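Local coordinates for protein aminoglycoside N(3)-acetyltransferase (Streptomyces griseus, PDB 7LAP) that probably transfers an acetyl group to the 3-amino group of aminoglycoside antibiotics, giving resistance to these drugs, at residues B[277-280]-B[281-284]. Residues are numbered along the deposited sequence; the frame is centred on the assembly and turned at random.
Sequences VEFG and VRWI
Phe279 meets both Arg282 and Trp283 on one flank of the C-terminal alpha-helix 273-289, through side-chain contacts to the residues three and four positions on, about one turn along. The guanidinium reaches back toward the ring, with Arg282 NH2 3.6 Å from Phe279 CD2 and the two planes nearly perpendicular at 84°. The arginine chain is extended through chi1 and chi2 and then bends at chi3 (49°), which brings its end back toward Phe279. On the indole side the contact is looser: Phe279 CE1 lies 4.2 Å from Trp283 CD1, the two side chains crossing at a slant. Both aromatic side chains also pack on helix 244-254, Phe279 against Ser251 and Met252, Trp283 against Ile248 and Ser251, while the indole stacks with His287 one turn further along. Val277 and Val281 instead pack on helix 189-196, so helix 273-289 packs against both of these helices. Underneath, four successive i+4 to i backbone bonds set the spacing of the side chains; that from Trp283 N to Phe279 O is 2.8 Å. The carbonyl of Gly280 accepts Ile284 N at 3.0 Å, and with CG1 turned beside the backbone N (chi1 -66°), Ile284 CG1 lies 3.3 Å from Gly280 O.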
ATOM      1  N   VAL B 277     -26.799   4.689  13.618  1.00 50.43           N
ATOM      2  CA  VAL B 277     -27.620   4.545  12.419  1.00 49.32           C
ATOM      3  C   VAL B 277     -29.031   5.037  12.686  1.00 53.88           C
ATOM      4  O   VAL B 277     -29.615   5.771  11.875  1.00 54.50           O
ATOM      5  CB  VAL B 277     -27.623   3.082  11.932  1.00 51.71           C
ATOM      6  CG1 VAL B 277     -28.848   2.821  11.082  1.00 54.02           C
ATOM      7  CG2 VAL B 277     -26.413   2.821  11.121  1.00 53.71           C
ATOM      8  N   GLU B 278     -29.614   4.626  13.810  1.00 55.87           N
ATOM      9  CA  GLU B 278     -30.934   5.133  14.180  1.00 62.74           C
ATOM     10  C   GLU B 278     -30.952   6.663  14.197  1.00 60.49           C
ATOM     11  O   GLU B 278     -31.867   7.293  13.659  1.00 60.11           O
ATOM     12  CB  GLU B 278     -31.325   4.567  15.540  1.00 71.80           C
ATOM     13  CG  GLU B 278     -32.560   5.172  16.167  1.00 84.98           C
ATOM     14  CD  GLU B 278     -32.877   4.514  17.495  1.00 94.99           C
ATOM     15  OE1 GLU B 278     -31.928   4.247  18.273  1.00 97.34           O
ATOM     16  OE2 GLU B 278     -34.067   4.246  17.755  1.00100.87           O
ATOM     17  N   PHE B 279     -29.926   7.283  14.784  1.00 57.13           N
ATOM     18  CA  PHE B 279     -29.873   8.739  14.787  1.00 57.56           C
ATOM     19  C   PHE B 279     -29.749   9.284  13.371  1.00 57.64           C
ATOM     20  O   PHE B 279     -30.383  10.290  13.026  1.00 59.05           O
ATOM     21  CB  PHE B 279     -28.701   9.222  15.649  1.00 53.86           C
ATOM     22  CG  PHE B 279     -28.629  10.716  15.798  1.00 56.33           C
ATOM     23  CD1 PHE B 279     -27.991  11.497  14.833  1.00 52.64           C
ATOM     24  CD2 PHE B 279     -29.191  11.346  16.914  1.00 55.75           C
ATOM     25  CE1 PHE B 279     -27.921  12.886  14.972  1.00 55.40           C
ATOM     26  CE2 PHE B 279     -29.131  12.735  17.059  1.00 58.17           C
ATOM     27  CZ  PHE B 279     -28.497  13.510  16.084  1.00 57.49           C
ATOM     28  N   GLY B 280     -28.919   8.646  12.543  1.00 55.66           N
ATOM     29  CA  GLY B 280     -28.650   9.192  11.226  1.00 49.03           C
ATOM     30  C   GLY B 280     -29.879   9.164  10.339  1.00 54.46           C
ATOM     31  O   GLY B 280     -30.178  10.136   9.635  1.00 55.86           O
ATOM     32  N   VAL B 281     -30.629   8.066  10.378  1.00 56.44           N
ATOM     33  CA  VAL B 281     -31.801   7.993   9.517  1.00 59.23           C
ATOM     34  C   VAL B 281     -32.854   8.988   9.980  1.00 62.32           C
ATOM     35  O   VAL B 281     -33.496   9.655   9.164  1.00 65.89           O
ATOM     36  CB  VAL B 281     -32.337   6.553   9.472  1.00 63.63           C
ATOM     37  CG1 VAL B 281     -31.393   5.670   8.700  1.00 59.46           C
ATOM     38  CG2 VAL B 281     -32.482   6.018  10.847  1.00 69.78           C
ATOM     39  N   ARG B 282     -33.015   9.140  11.295  1.00 64.95           N
ATOM     40  CA  ARG B 282     -33.964  10.122  11.801  1.00 70.07           C
ATOM     41  C   ARG B 282     -33.520  11.539  11.455  1.00 70.24           C
ATOM     42  O   ARG B 282     -34.346  12.403  11.138  1.00 71.10           O
ATOM     43  CB  ARG B 282     -34.144   9.960  13.309  1.00 71.78           C
ATOM     44  CG  ARG B 282     -35.032  11.033  13.934  1.00 80.81           C
ATOM     45  CD  ARG B 282     -35.564  10.574  15.276  1.00 90.62           C
ATOM     46  NE  ARG B 282     -34.454  10.060  16.068  1.00 97.85           N
ATOM     47  CZ  ARG B 282     -33.614  10.823  16.763  1.00101.98           C
ATOM     48  NH1 ARG B 282     -33.782  12.146  16.799  1.00105.98           N
ATOM     49  NH2 ARG B 282     -32.612  10.263  17.435  1.00 98.99           N
ATOM     50  N   TRP B 283     -32.215  11.790  11.483  1.00 69.25           N
ATOM     51  CA  TRP B 283     -31.717  13.092  11.055  1.00 68.32           C
ATOM     52  C   TRP B 283     -32.094  13.365   9.603  1.00 67.13           C
ATOM     53  O   TRP B 283     -32.617  14.433   9.272  1.00 67.64           O
ATOM     54  CB  TRP B 283     -30.203  13.152  11.247  1.00 65.95           C
ATOM     55  CG  TRP B 283     -29.636  14.530  11.064  1.00 68.02           C
ATOM     56  CD1 TRP B 283     -29.369  15.449  12.039  1.00 67.78           C
ATOM     57  CD2 TRP B 283     -29.273  15.142   9.821  1.00 67.61           C
ATOM     58  NE1 TRP B 283     -28.867  16.599  11.476  1.00 69.66           N
ATOM     59  CE2 TRP B 283     -28.794  16.432  10.116  1.00 69.02           C
ATOM     60  CE3 TRP B 283     -29.303  14.718   8.486  1.00 66.01           C
ATOM     61  CZ2 TRP B 283     -28.354  17.308   9.126  1.00 70.64           C
ATOM     62  CZ3 TRP B 283     -28.863  15.583   7.506  1.00 66.49           C
ATOM     63  CH2 TRP B 283     -28.392  16.865   7.830  1.00 68.49           C
ATOM     64  N   ILE B 284     -31.852  12.392   8.725  1.00 65.30           N
ATOM     65  CA  ILE B 284     -32.094  12.601   7.303  1.00 64.01           C
ATOM     66  C   ILE B 284     -33.578  12.758   7.028  1.00 69.22           C
ATOM     67  O   ILE B 284     -33.991  13.609   6.232  1.00 75.17           O
ATOM     68  CB  ILE B 284     -31.491  11.442   6.491  1.00 59.84           C
ATOM     69  CG1 ILE B 284     -29.967  11.459   6.610  1.00 56.57           C
ATOM     70  CG2 ILE B 284     -31.955  11.520   5.044  1.00 59.81           C
ATOM     71  CD1 ILE B 284     -29.305  10.249   5.977  1.00 56.33           C
TER